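Local coordinates for probable adhesion protein (Pseudomonas aeruginosa PAO1, PDB 6R3Z), which binds ferrous iron and related divalent metal ions as a periplasmic solute-binding protein, probably for delivery to a membrane transporter, at residues P15-V20 with A28-L33; N39-E44 with P197-E202; A154-A159 with L184-L189. One frame throughout, in Å; residues are numbered along the deposited sequence.

Contact 1 of 3, residues P15-V20 with A28-L33; sequences PYYSYV and AEVVPL
Y17 and V20 of helix 14-24 pack on V30 and P32 of strand 29-32, the helix and the second strand of the beta-alpha-beta crossover that strand 8-11 begins. The short helix and strand axes run antiparallel, at 176°, and come within 9.1 Å, as expected of a crossover helix lying on its own sheet. Apolar contacts carry most of the interface. The Y17 ring is swung to the strand by a first torsion that puts CG anti to the backbone N (chi1 -176°), and its CD2 comes 3.6 Å from V30 CG1. That methyl lies against the CD2-CE2 side of the ring, whereas P32 CG is near CD2 alone, at 4.1 Å from Y17 CD2; both approach obliquely. One helical turn further on, V30 CG1 also borders V20, while V30 CG2 makes the nearer approach, 3.7 Å from V20 CG1. I9 and I11 of strand 8-11 and I126 of helix 116-133 also touch V20, which is thus buried between the sheet and that helix. The polar link is indirect. A water in the plane of the Y17 ring, at its edge, sits 2.7 Å from Y17 OH and donates to V30 O at 2.9 Å.

Contact 2 of 3, residues N39-E44 with P197-E202; sequences NPHAYE and PAHGIE. With NI (nickel (II) ion), chain B; EDO (1,2-ethanediol), chain G; EDO (1,2-ethanediol), chain D.
With CG anti to its carbonyl carbon in H41 (chi1 -61°) and anti to the backbone N in H199 (chi1 -170°), both NE2 atoms reach one nickel ion. The bonds are 2.2 Å from H41 NE2 and 2.1 Å from H199 NE2 to nickel. This coordination, not a hydrogen bond, brings H41 NE2 within 3.1 Å of H199 NE2. The ring planes stand at 80°, with H199 NE2 at the edge of the H41 ring and in its plane. N39 OD1 accepts from H41 N, closing an Asx turn, and from H41 ND1 at 2.7 Å. The imidazole bond lies in the carbonyl and ring planes; the backbone donor stands above the carbonyl plane. G200, with positive phi, lies in the type II turn from A198 to I201 that carries H199. An ethanediol between the loops donates to H41 O. The loops follow strands 29-32 and 193-194, one from each parallel sheet, and meet at the metal. H66, H111, H177 and H250 complete the six-histidine site, which also binds iron(II) and manganese(II). ND1 of H41 carries the hydrogen and NE2 is left to bind the metal; the N39 amide probably makes the imidazole a more electron-rich ligand.

Contact 3 of 3, residues A154-A159 with L184-L189; sequences ALRADA and LREFGL. With EDO (1,2-ethanediol), chain I.
R156 reaches from helix 138-160 to the backbone carbonyl of E186, near the C-terminal end of helix 181-185. Its NH2 donates to E186 O at 2.8 Å, with an angle of 152° at the hydrogen. The oxygen lies at the edge of the guanidinium, 11° out of its plane, and the donor in turn lies in the carbonyl plane, at a C=O...N angle of 146°. Beside it, R156 NE passes 3.9 Å from E186 CB, where the two side chains run obliquely past each other. An extended chain delivers the arginine: CG is anti to the backbone N and the chain stays extended from CG to NE. Beyond this first shell, I116 of helix 116-133 touches the side chain of R156, and the same helix claims the glutamate. E186 OE1 accepts from I116 N and E186 OE2 from S117 N, two backbone amides in the first turn of that helix. The E186 carbonyl itself is presented by the type I turn from R185 to G188. There G188, at positive phi, completes a Schellman motif, with G188 N bonded to R185 O at 3.0 Å. L184 O accepts from both F187 N and L189 N, which reach it from opposite faces of its plane and fix the turn. Although the charges are opposite, R156 NE stays 4.5 Å from E186 OE1, beyond a salt bridge. The arginine thus binds a main-chain oxygen while the carboxylate is spent on helix 116-133, whose amino-terminal amides probably help stabilise its negative charge.

From the N terminus, contact 1 closes first, with seven residues between its segments, four of them the rest of helix 14-24, at the outer strand of the first parallel sheet. The chain then enters the loop after that strand, where 39-44 opens contact 2, a long-range closure completed 153 residues later by 197-202, after strand 193-194 of the second sheet. Contact 3 opens and closes within that span, joining the end of helix 138-160 to the turn around 185-188. Contacts 1 and 2 follow in series, their centres about 22 Å apart. Contacts 2 and 3 lie on opposite sides of the chain's centre, centres about 27 Å apart, contact 2 joining loops from the two sheets across the metal.

Contact 1 of 3, residues P15-V20 with A28-L33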
ATOM      1  N   PRO A  15      -5.159   2.823   2.438  1.00 20.97           N
ATOM      2  CA  PRO A  15      -5.062   1.662   3.353  1.00 20.39           C
ATOM      3  C   PRO A  15      -5.146   2.076   4.812  1.00 20.76           C
ATOM      4  O   PRO A  15      -5.795   1.368   5.574  1.00 19.99           O
ATOM      5  CB  PRO A  15      -3.705   1.050   3.003  1.00 22.88           C
ATOM      6  CG  PRO A  15      -3.511   1.410   1.557  1.00 26.42           C
ATOM      7  CD  PRO A  15      -3.994   2.850   1.525  1.00 22.46           C
ATOM      8  N   TYR A  16      -4.552   3.248   5.177  1.00 18.97           N
ATOM      9  CA  TYR A  16      -4.589   3.726   6.568  1.00 19.73           C
ATOM     10  C   TYR A  16      -5.987   4.146   6.985  1.00 22.69           C
ATOM     11  O   TYR A  16      -6.358   3.900   8.130  1.00 19.47           O
ATOM     12  CB  TYR A  16      -3.526   4.795   6.844  1.00 20.06           C
ATOM     13  CG  TYR A  16      -2.138   4.230   6.628  1.00 21.70           C
ATOM     14  CD1 TYR A  16      -1.485   3.521   7.638  1.00 24.16           C
ATOM     15  CD2 TYR A  16      -1.531   4.290   5.377  1.00 22.39           C
ATOM     16  CE1 TYR A  16      -0.239   2.915   7.415  1.00 24.02           C
ATOM     17  CE2 TYR A  16      -0.299   3.671   5.134  1.00 23.46           C
ATOM     18  CZ  TYR A  16       0.346   2.987   6.155  1.00 26.05           C
ATOM     19  OH  TYR A  16       1.556   2.374   5.898  1.00 25.60           O
ATOM     20  N   TYR A  17      -6.790   4.686   6.046  1.00 21.08           N
ATOM     21  CA  TYR A  17      -8.200   4.988   6.339  1.00 20.90           C
ATOM     22  C   TYR A  17      -8.890   3.651   6.721  1.00 22.77           C
ATOM     23  O   TYR A  17      -9.602   3.579   7.736  1.00 21.93           O
ATOM     24  CB  TYR A  17      -8.920   5.605   5.120  1.00 21.64           C
ATOM     25  CG  TYR A  17     -10.342   6.002   5.462  1.00 21.49           C
ATOM     26  CD1 TYR A  17     -11.383   5.072   5.395  1.00 22.69           C
ATOM     27  CD2 TYR A  17     -10.634   7.279   5.946  1.00 22.48           C
ATOM     28  CE1 TYR A  17     -12.682   5.414   5.760  1.00 25.35           C
ATOM     29  CE2 TYR A  17     -11.934   7.631   6.324  1.00 23.46           C
ATOM     30  CZ  TYR A  17     -12.952   6.689   6.237  1.00 31.20           C
ATOM     31  OH  TYR A  17     -14.239   7.011   6.575  1.00 29.81           O
ATOM     32  N   SER A  18      -8.650   2.588   5.930  1.00 18.90           N
ATOM     33  CA  SER A  18      -9.236   1.260   6.205  1.00 19.35           C
ATOM     34  C   SER A  18      -8.789   0.702   7.560  1.00 22.13           C
ATOM     35  O   SER A  18      -9.639   0.252   8.347  1.00 21.61           O
ATOM     36  CB  SER A  18      -8.920   0.283   5.076  1.00 21.87           C
ATOM     37  OG  SER A  18      -9.668   0.579   3.905  1.00 23.34           O
ATOM     38  N   TYR A  19      -7.480   0.801   7.875  1.00 19.49           N
ATOM     39  CA  TYR A  19      -6.970   0.305   9.156  1.00 19.28           C
ATOM     40  C   TYR A  19      -7.653   1.048  10.303  1.00 21.86           C
ATOM     41  O   TYR A  19      -8.227   0.408  11.168  1.00 21.34           O
ATOM     42  CB  TYR A  19      -5.460   0.518   9.315  1.00 19.62           C
ATOM     43  CG  TYR A  19      -4.510  -0.107   8.312  1.00 19.38           C
ATOM     44  CD1 TYR A  19      -4.930  -1.114   7.441  1.00 19.47           C
ATOM     45  CD2 TYR A  19      -3.184   0.318   8.229  1.00 20.88           C
ATOM     46  CE1 TYR A  19      -4.044  -1.679   6.509  1.00 22.72           C
ATOM     47  CE2 TYR A  19      -2.308  -0.212   7.287  1.00 21.35           C
ATOM     48  CZ  TYR A  19      -2.729  -1.226   6.450  1.00 26.67           C
ATOM     49  OH  TYR A  19      -1.813  -1.705   5.540  1.00 24.32           O
ATOM     50  N   VAL A  20      -7.564   2.404  10.322  1.00 19.17           N
ATOM     51  CA  VAL A  20      -8.076   3.196  11.448  1.00 19.42           C
ATOM     52  C   VAL A  20      -9.604   3.021  11.620  1.00 24.07           C
ATOM     53  O   VAL A  20     -10.054   2.782  12.747  1.00 23.58           O
ATOM     54  CB  VAL A  20      -7.611   4.678  11.353  1.00 22.93           C
ATOM     55  CG1 VAL A  20      -8.237   5.531  12.455  1.00 23.40           C
ATOM     56  CG2 VAL A  20      -6.069   4.759  11.421  1.00 21.98           C
ATOM     57  N   ALA A  28     -14.455   7.022  17.271  1.00 24.81           N
ATOM     58  CA  ALA A  28     -13.590   8.150  16.898  1.00 24.56           C
ATOM     59  C   ALA A  28     -13.916   8.572  15.470  1.00 27.67           C
ATOM     60  O   ALA A  28     -14.625   7.839  14.768  1.00 28.47           O
ATOM     61  CB  ALA A  28     -12.120   7.736  16.998  1.00 25.40           C
ATOM     62  N   GLU A  29     -13.413   9.739  15.038  1.00 23.02           N
ATOM     63  CA  GLU A  29     -13.608  10.223  13.666  1.00 22.60           C
ATOM     64  C   GLU A  29     -12.292  10.011  12.873  1.00 26.28           C
ATOM     65  O   GLU A  29     -11.195  10.287  13.392  1.00 26.32           O
ATOM     66  CB  GLU A  29     -13.979  11.719  13.644  1.00 24.21           C
ATOM     67  CG  GLU A  29     -15.350  12.065  14.206  1.00 30.35           C
ATOM     68  CD  GLU A  29     -15.650  13.538  14.014  1.00 45.57           C
ATOM     69  OE1 GLU A  29     -15.202  14.346  14.858  1.00 32.48           O
ATOM     70  OE2 GLU A  29     -16.288  13.892  12.997  1.00 38.80           O
ATOM     71  N   VAL A  30     -12.400   9.537  11.620  1.00 21.67           N
ATOM     72  CA  VAL A  30     -11.224   9.290  10.766  1.00 22.63           C
ATOM     73  C   VAL A  30     -11.249  10.359   9.678  1.00 27.28           C
ATOM     74  O   VAL A  30     -12.228  10.450   8.930  1.00 26.11           O
ATOM     75  CB  VAL A  30     -11.219   7.854  10.170  1.00 27.00           C
ATOM     76  CG1 VAL A  30      -9.896   7.564   9.453  1.00 27.26           C
ATOM     77  CG2 VAL A  30     -11.501   6.799  11.244  1.00 26.90           C
ATOM     78  N   VAL A  31     -10.182  11.179   9.602  1.00 23.25           N
ATOM     79  CA  VAL A  31     -10.141  12.335   8.710  1.00 23.53           C
ATOM     80  C   VAL A  31      -9.010  12.232   7.689  1.00 25.96           C
ATOM     81  O   VAL A  31      -7.856  12.388   8.072  1.00 26.05           O
ATOM     82  CB  VAL A  31     -10.073  13.684   9.508  1.00 28.10           C
ATOM     83  CG1 VAL A  31     -10.205  14.892   8.576  1.00 28.21           C
ATOM     84  CG2 VAL A  31     -11.108  13.750  10.635  1.00 28.59           C
ATOM     85  N   PRO A  32      -9.300  12.054   6.379  1.00 25.20           N
ATOM     86  CA  PRO A  32      -8.212  12.033   5.385  1.00 24.42           C
ATOM     87  C   PRO A  32      -7.571  13.414   5.275  1.00 28.47           C
ATOM     88  O   PRO A  32      -8.279  14.435   5.305  1.00 27.86           O
ATOM     89  CB  PRO A  32      -8.922  11.662   4.077  1.00 26.40           C
ATOM     90  CG  PRO A  32     -10.242  11.075   4.513  1.00 31.01           C
ATOM     91  CD  PRO A  32     -10.605  11.864   5.726  1.00 27.13           C
ATOM     92  N   LEU A  33      -6.234  13.439   5.207  1.00 24.55           N
ATOM     93  CA  LEU A  33      -5.485  14.690   5.100  1.00 25.76           C
ATOM     94  C   LEU A  33      -5.605  15.283   3.717  1.00 29.49           C
ATOM     95  O   LEU A  33      -5.485  16.506   3.556  1.00 29.31           O
ATOM     96  CB  LEU A  33      -4.019  14.479   5.458  1.00 26.07           C
ATOM     97  CG  LEU A  33      -3.590  14.997   6.839  1.00 31.50           C
ATOM     98  CD1 LEU A  33      -4.290  14.220   7.971  1.00 31.86           C
ATOM     99  CD2 LEU A  33      -2.075  14.863   7.012  1.00 32.21           C
TER
HETATM  100  O   HOH W   1     -14.743   9.182   8.115  1.00 40.48           O

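Contact 2 of 3, residues N39-E44 with P197-E202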
ATOM      1  N   ASN A  39      -3.752  11.636  -6.768  1.00 29.60           N
ATOM      2  CA  ASN A  39      -2.666  10.652  -6.763  1.00 27.99           C
ATOM      3  C   ASN A  39      -1.710  11.075  -5.648  1.00 29.40           C
ATOM      4  O   ASN A  39      -1.162  12.185  -5.691  1.00 28.22           O
ATOM      5  CB  ASN A  39      -1.949  10.614  -8.120  1.00 29.98           C
ATOM      6  CG  ASN A  39      -0.858   9.577  -8.255  1.00 37.67           C
ATOM      7  OD1 ASN A  39      -0.465   8.897  -7.293  1.00 30.06           O
ATOM      8  ND2 ASN A  39      -0.349   9.419  -9.470  1.00 29.91           N
ATOM      9  N   PRO A  40      -1.545  10.242  -4.601  1.00 26.08           N
ATOM     10  CA  PRO A  40      -0.642  10.633  -3.499  1.00 25.16           C
ATOM     11  C   PRO A  40       0.822  10.803  -3.927  1.00 29.01           C
ATOM     12  O   PRO A  40       1.579  11.496  -3.240  1.00 28.75           O
ATOM     13  CB  PRO A  40      -0.842   9.525  -2.467  1.00 26.30           C
ATOM     14  CG  PRO A  40      -1.256   8.325  -3.279  1.00 29.93           C
ATOM     15  CD  PRO A  40      -2.103   8.887  -4.398  1.00 26.21           C
ATOM     16  N   HIS A  41       1.214  10.201  -5.074  1.00 24.71           N
ATOM     17  CA  HIS A  41       2.568  10.327  -5.625  1.00 24.52           C
ATOM     18  C   HIS A  41       2.835  11.733  -6.180  1.00 29.86           C
ATOM     19  O   HIS A  41       3.982  12.160  -6.215  1.00 29.88           O
ATOM     20  CB  HIS A  41       2.814   9.308  -6.740  1.00 24.85           C
ATOM     21  CG  HIS A  41       2.683   7.890  -6.273  1.00 25.59           C
ATOM     22  ND1 HIS A  41       1.488   7.212  -6.373  1.00 26.40           N
ATOM     23  CD2 HIS A  41       3.583   7.098  -5.642  1.00 26.21           C
ATOM     24  CE1 HIS A  41       1.702   6.017  -5.835  1.00 24.63           C
ATOM     25  NE2 HIS A  41       2.953   5.907  -5.388  1.00 24.94           N
ATOM     26  N   ALA A  42       1.783  12.426  -6.633  1.00 27.72           N
ATOM     27  CA  ALA A  42       1.885  13.748  -7.251  1.00 28.75           C
ATOM     28  C   ALA A  42       1.314  14.907  -6.404  1.00 32.81           C
ATOM     29  O   ALA A  42       1.525  16.076  -6.744  1.00 33.27           O
ATOM     30  CB  ALA A  42       1.226  13.717  -8.623  1.00 29.93           C
ATOM     31  N   TYR A  43       0.628  14.592  -5.303  1.00 30.01           N
ATOM     32  CA  TYR A  43       0.005  15.576  -4.423  1.00 30.51           C
ATOM     33  C   TYR A  43       0.973  16.591  -3.835  1.00 36.78           C
ATOM     34  O   TYR A  43       1.978  16.223  -3.213  1.00 36.32           O
ATOM     35  CB  TYR A  43      -0.790  14.897  -3.276  1.00 30.24           C
ATOM     36  CG  TYR A  43      -1.328  15.904  -2.274  1.00 29.82           C
ATOM     37  CD1 TYR A  43      -2.544  16.551  -2.488  1.00 29.85           C
ATOM     38  CD2 TYR A  43      -0.603  16.232  -1.127  1.00 30.09           C
ATOM     39  CE1 TYR A  43      -3.028  17.496  -1.586  1.00 29.31           C
ATOM     40  CE2 TYR A  43      -1.069  17.185  -0.226  1.00 31.31           C
ATOM     41  CZ  TYR A  43      -2.274  17.832  -0.470  1.00 36.51           C
ATOM     42  OH  TYR A  43      -2.728  18.774   0.420  1.00 34.54           O
ATOM     43  N   GLU A  44       0.618  17.869  -3.980  1.00 36.41           N
ATOM     44  CA  GLU A  44       1.355  18.992  -3.416  1.00 37.19           C
ATOM     45  C   GLU A  44       0.494  19.654  -2.330  1.00 40.11           C
ATOM     46  O   GLU A  44      -0.674  19.964  -2.602  1.00 39.06           O
ATOM     47  CB  GLU A  44       1.734  20.010  -4.508  1.00 39.48           C
ATOM     48  CG  GLU A  44       3.230  20.079  -4.747  1.00 54.72           C
ATOM     49  CD  GLU A  44       3.665  19.703  -6.149  1.00 84.02           C
ATOM     50  OE1 GLU A  44       3.366  20.472  -7.092  1.00 70.01           O
ATOM     51  OE2 GLU A  44       4.316  18.645  -6.305  1.00 88.09           O
ATOM     52  N   PRO A 197      12.303   3.849 -12.850  1.00 22.80           N
ATOM     53  CA  PRO A 197      13.674   3.902 -12.281  1.00 22.92           C
ATOM     54  C   PRO A 197      13.747   4.302 -10.804  1.00 27.21           C
ATOM     55  O   PRO A 197      14.740   4.002 -10.129  1.00 28.53           O
ATOM     56  CB  PRO A 197      14.407   4.892 -13.190  1.00 24.80           C
ATOM     57  CG  PRO A 197      13.315   5.737 -13.809  1.00 28.89           C
ATOM     58  CD  PRO A 197      12.125   4.811 -13.955  1.00 24.27           C
ATOM     59  N   ALA A 198      12.705   4.984 -10.312  1.00 24.06           N
ATOM     60  CA  ALA A 198      12.559   5.400  -8.906  1.00 23.58           C
ATOM     61  C   ALA A 198      11.072   5.531  -8.623  1.00 25.50           C
ATOM     62  O   ALA A 198      10.269   5.619  -9.563  1.00 24.30           O
ATOM     63  CB  ALA A 198      13.255   6.742  -8.661  1.00 24.54           C
ATOM     64  N   HIS A 199      10.711   5.521  -7.335  1.00 22.62           N
ATOM     65  CA  HIS A 199       9.313   5.585  -6.890  1.00 21.67           C
ATOM     66  C   HIS A 199       8.485   6.676  -7.588  1.00 25.61           C
ATOM     67  O   HIS A 199       8.727   7.874  -7.381  1.00 25.52           O
ATOM     68  CB  HIS A 199       9.224   5.744  -5.354  1.00 22.12           C
ATOM     69  CG  HIS A 199       7.833   5.589  -4.822  1.00 24.39           C
ATOM     70  ND1 HIS A 199       7.406   6.284  -3.703  1.00 25.36           N
ATOM     71  CD2 HIS A 199       6.813   4.807  -5.262  1.00 25.10           C
ATOM     72  CE1 HIS A 199       6.146   5.915  -3.509  1.00 24.25           C
ATOM     73  NE2 HIS A 199       5.743   5.052  -4.429  1.00 23.93           N
ATOM     74  N   GLY A 200       7.562   6.231  -8.451  1.00 22.66           N
ATOM     75  CA  GLY A 200       6.625   7.083  -9.174  1.00 23.27           C
ATOM     76  C   GLY A 200       7.205   7.920 -10.290  1.00 28.25           C
ATOM     77  O   GLY A 200       6.541   8.840 -10.770  1.00 29.31           O
ATOM     78  N   ILE A 201       8.439   7.594 -10.718  1.00 23.89           N
ATOM     79  CA  ILE A 201       9.142   8.296 -11.803  1.00 24.72           C
ATOM     80  C   ILE A 201       9.038   7.496 -13.098  1.00 28.26           C
ATOM     81  O   ILE A 201       9.401   6.312 -13.130  1.00 27.29           O
ATOM     82  CB  ILE A 201      10.617   8.630 -11.401  1.00 28.21           C
ATOM     83  CG1 ILE A 201      10.683   9.476 -10.081  1.00 30.25           C
ATOM     84  CG2 ILE A 201      11.381   9.328 -12.538  1.00 27.22           C
ATOM     85  CD1 ILE A 201       9.754  10.736 -10.011  1.00 35.23           C
ATOM     86  N   GLU A 202       8.519   8.141 -14.151  1.00 25.52           N
ATOM     87  CA  GLU A 202       8.343   7.524 -15.456  1.00 26.04           C
ATOM     88  C   GLU A 202       9.738   7.283 -16.085  1.00 27.98           C
ATOM     89  O   GLU A 202      10.583   8.182 -16.020  1.00 27.39           O
ATOM     90  CB  GLU A 202       7.489   8.449 -16.355  1.00 28.55           C
ATOM     91  CG  GLU A 202       7.112   7.915 -17.728  1.00 44.07           C
ATOM     92  CD  GLU A 202       6.062   8.730 -18.471  1.00 69.03           C
ATOM     93  OE1 GLU A 202       5.198   9.345 -17.803  1.00 64.70           O
ATOM     94  OE2 GLU A 202       6.095   8.744 -19.724  1.00 59.12           O
TER
HETATM   95 NI    NI B 401       3.822   4.101  -4.515  1.00 22.78          NI
HETATM   96  C1  EDO G 406       6.424   9.797  -5.933  1.00 56.90           C
HETATM   97  O1  EDO G 406       6.340  10.062  -4.542  1.00 55.01           O
HETATM   98  C2  EDO G 406       7.291  10.883  -6.615  1.00 59.37           C
HETATM   99  O2  EDO G 406       6.616  11.384  -7.758  1.00 60.74           O
HETATM  100  C1  EDO D 403       7.845   6.254 -21.363  1.00 40.22           C
HETATM  101  O1  EDO D 403       6.803   7.065 -21.901  1.00 41.72           O
HETATM  102  C2  EDO D 403       9.071   6.373 -22.287  1.00 39.45           C
HETATM  103  O2  EDO D 403       9.570   7.697 -22.162  1.00 41.82           O

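Contact 3 of 3, residues A154-A159 with L184-L189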
ATOM      1  N   ALA A 154      -7.809 -14.521   6.928  1.00 25.23           N
ATOM      2  CA  ALA A 154      -8.825 -15.299   6.206  1.00 26.49           C
ATOM      3  C   ALA A 154      -8.820 -14.968   4.709  1.00 27.25           C
ATOM      4  O   ALA A 154      -8.910 -15.875   3.890  1.00 26.80           O
ATOM      5  CB  ALA A 154     -10.211 -15.079   6.814  1.00 27.20           C
ATOM      6  N   LEU A 155      -8.678 -13.674   4.366  1.00 25.41           N
ATOM      7  CA  LEU A 155      -8.581 -13.162   3.009  1.00 25.62           C
ATOM      8  C   LEU A 155      -7.372 -13.848   2.334  1.00 25.96           C
ATOM      9  O   LEU A 155      -7.479 -14.307   1.196  1.00 25.17           O
ATOM     10  CB  LEU A 155      -8.317 -11.650   3.164  1.00 26.36           C
ATOM     11  CG  LEU A 155      -8.295 -10.741   1.984  1.00 32.97           C
ATOM     12  CD1 LEU A 155      -8.556  -9.334   2.472  1.00 33.15           C
ATOM     13  CD2 LEU A 155      -6.929 -10.769   1.290  1.00 35.20           C
ATOM     14  N   ARG A 156      -6.230 -13.908   3.047  1.00 21.84           N
ATOM     15  CA  ARG A 156      -5.001 -14.493   2.516  1.00 23.15           C
ATOM     16  C   ARG A 156      -5.174 -16.011   2.328  1.00 26.88           C
ATOM     17  O   ARG A 156      -4.836 -16.537   1.265  1.00 26.19           O
ATOM     18  CB  ARG A 156      -3.808 -14.159   3.422  1.00 24.20           C
ATOM     19  CG  ARG A 156      -2.494 -14.704   2.876  1.00 25.92           C
ATOM     20  CD  ARG A 156      -1.303 -14.290   3.702  1.00 32.98           C
ATOM     21  NE  ARG A 156      -0.072 -14.880   3.169  1.00 32.57           N
ATOM     22  CZ  ARG A 156       0.404 -16.071   3.516  1.00 42.47           C
ATOM     23  NH1 ARG A 156      -0.233 -16.813   4.418  1.00 29.81           N
ATOM     24  NH2 ARG A 156       1.529 -16.524   2.977  1.00 28.67           N
ATOM     25  N   ALA A 157      -5.766 -16.691   3.339  1.00 24.20           N
ATOM     26  CA  ALA A 157      -6.035 -18.128   3.290  1.00 23.92           C
ATOM     27  C   ALA A 157      -6.949 -18.465   2.099  1.00 27.07           C
ATOM     28  O   ALA A 157      -6.666 -19.427   1.383  1.00 26.96           O
ATOM     29  CB  ALA A 157      -6.683 -18.595   4.598  1.00 24.89           C
ATOM     30  N   ASP A 158      -8.012 -17.651   1.870  1.00 22.83           N
ATOM     31  CA  ASP A 158      -8.980 -17.848   0.781  1.00 24.48           C
ATOM     32  C   ASP A 158      -8.308 -17.733  -0.589  1.00 27.24           C
ATOM     33  O   ASP A 158      -8.542 -18.579  -1.463  1.00 25.37           O
ATOM     34  CB  ASP A 158     -10.171 -16.893   0.903  1.00 27.09           C
ATOM     35  CG  ASP A 158     -11.125 -17.213   2.046  1.00 39.20           C
ATOM     36  OD1 ASP A 158     -11.053 -18.344   2.588  1.00 38.85           O
ATOM     37  OD2 ASP A 158     -11.944 -16.339   2.395  1.00 45.42           O
ATOM     38  N   ALA A 159      -7.404 -16.742  -0.746  1.00 22.88           N
ATOM     39  CA  ALA A 159      -6.658 -16.588  -1.984  1.00 22.82           C
ATOM     40  C   ALA A 159      -5.727 -17.813  -2.207  1.00 25.70           C
ATOM     41  O   ALA A 159      -5.735 -18.390  -3.294  1.00 24.22           O
ATOM     42  CB  ALA A 159      -5.843 -15.309  -1.933  1.00 22.83           C
ATOM     43  N   LEU A 184       4.504  -9.888  -2.959  1.00 22.28           N
ATOM     44  CA  LEU A 184       5.047 -11.100  -3.563  1.00 23.08           C
ATOM     45  C   LEU A 184       5.850 -11.936  -2.565  1.00 25.28           C
ATOM     46  O   LEU A 184       5.861 -13.163  -2.685  1.00 25.13           O
ATOM     47  CB  LEU A 184       5.836 -10.762  -4.839  1.00 23.19           C
ATOM     48  CG  LEU A 184       4.877 -10.333  -5.985  1.00 30.27           C
ATOM     49  CD1 LEU A 184       5.553  -9.457  -6.989  1.00 31.68           C
ATOM     50  CD2 LEU A 184       4.243 -11.546  -6.663  1.00 33.89           C
ATOM     51  N   ARG A 185       6.428 -11.276  -1.530  1.00 23.25           N
ATOM     52  CA  ARG A 185       7.164 -11.945  -0.445  1.00 25.38           C
ATOM     53  C   ARG A 185       6.226 -12.932   0.289  1.00 30.17           C
ATOM     54  O   ARG A 185       6.691 -13.933   0.825  1.00 30.36           O
ATOM     55  CB  ARG A 185       7.705 -10.909   0.565  1.00 26.92           C
ATOM     56  CG  ARG A 185       8.781 -11.476   1.500  1.00 42.53           C
ATOM     57  CD  ARG A 185       9.463 -10.372   2.284  1.00 59.04           C
ATOM     58  NE  ARG A 185      10.760 -10.807   2.807  1.00 80.70           N
ATOM     59  CZ  ARG A 185      10.973 -11.200   4.057  1.00101.77           C
ATOM     60  NH1 ARG A 185       9.978 -11.209   4.937  1.00 90.92           N
ATOM     61  NH2 ARG A 185      12.184 -11.583   4.441  1.00 92.41           N
ATOM     62  N   GLU A 186       4.909 -12.669   0.282  1.00 26.54           N
ATOM     63  CA  GLU A 186       3.967 -13.568   0.963  1.00 27.16           C
ATOM     64  C   GLU A 186       3.680 -14.858   0.195  1.00 28.90           C
ATOM     65  O   GLU A 186       3.031 -15.763   0.727  1.00 27.38           O
ATOM     66  CB  GLU A 186       2.710 -12.830   1.327  1.00 28.59           C
ATOM     67  CG  GLU A 186       3.088 -11.657   2.206  1.00 41.19           C
ATOM     68  CD  GLU A 186       1.935 -11.051   2.955  1.00 47.20           C
ATOM     69  OE1 GLU A 186       0.959 -10.637   2.296  1.00 39.95           O
ATOM     70  OE2 GLU A 186       2.008 -10.993   4.201  1.00 38.40           O
ATOM     71  N   PHE A 187       4.233 -14.958  -1.021  1.00 24.55           N
ATOM     72  CA  PHE A 187       4.195 -16.155  -1.840  1.00 24.79           C
ATOM     73  C   PHE A 187       5.598 -16.776  -1.868  1.00 30.10           C
ATOM     74  O   PHE A 187       5.786 -17.830  -2.467  1.00 29.78           O
ATOM     75  CB  PHE A 187       3.730 -15.823  -3.269  1.00 25.83           C
ATOM     76  CG  PHE A 187       2.285 -15.396  -3.357  1.00 26.91           C
ATOM     77  CD1 PHE A 187       1.274 -16.333  -3.539  1.00 28.54           C
ATOM     78  CD2 PHE A 187       1.935 -14.056  -3.291  1.00 26.89           C
ATOM     79  CE1 PHE A 187      -0.063 -15.932  -3.637  1.00 28.42           C
ATOM     80  CE2 PHE A 187       0.598 -13.657  -3.373  1.00 27.64           C
ATOM     81  CZ  PHE A 187      -0.395 -14.598  -3.550  1.00 25.99           C
ATOM     82  N   GLY A 188       6.560 -16.119  -1.211  1.00 27.67           N
ATOM     83  CA  GLY A 188       7.962 -16.536  -1.216  1.00 27.86           C
ATOM     84  C   GLY A 188       8.616 -16.175  -2.539  1.00 32.16           C
ATOM     85  O   GLY A 188       9.567 -16.836  -2.989  1.00 32.90           O
ATOM     86  N   LEU A 189       8.093 -15.114  -3.182  1.00 27.28           N
ATOM     87  CA  LEU A 189       8.563 -14.663  -4.483  1.00 26.57           C
ATOM     88  C   LEU A 189       9.233 -13.307  -4.406  1.00 28.17           C
ATOM     89  O   LEU A 189       9.001 -12.539  -3.472  1.00 26.28           O
ATOM     90  CB  LEU A 189       7.402 -14.634  -5.487  1.00 26.74           C
ATOM     91  CG  LEU A 189       6.818 -15.987  -5.895  1.00 33.59           C
ATOM     92  CD1 LEU A 189       5.533 -15.793  -6.663  1.00 34.21           C
ATOM     93  CD2 LEU A 189       7.818 -16.780  -6.751  1.00 39.01           C
TER
HETATM   94  C1  EDO I 408     -14.833 -19.922  -0.055  1.00 53.60           C
HETATM   95  O1  EDO I 408     -14.685 -19.116  -1.216  1.00 53.17           O
HETATM   96  C2  EDO I 408     -13.622 -19.714   0.887  1.00 54.35           C
HETATM   97  O2  EDO I 408     -12.404 -20.020   0.211  1.00 54.23           O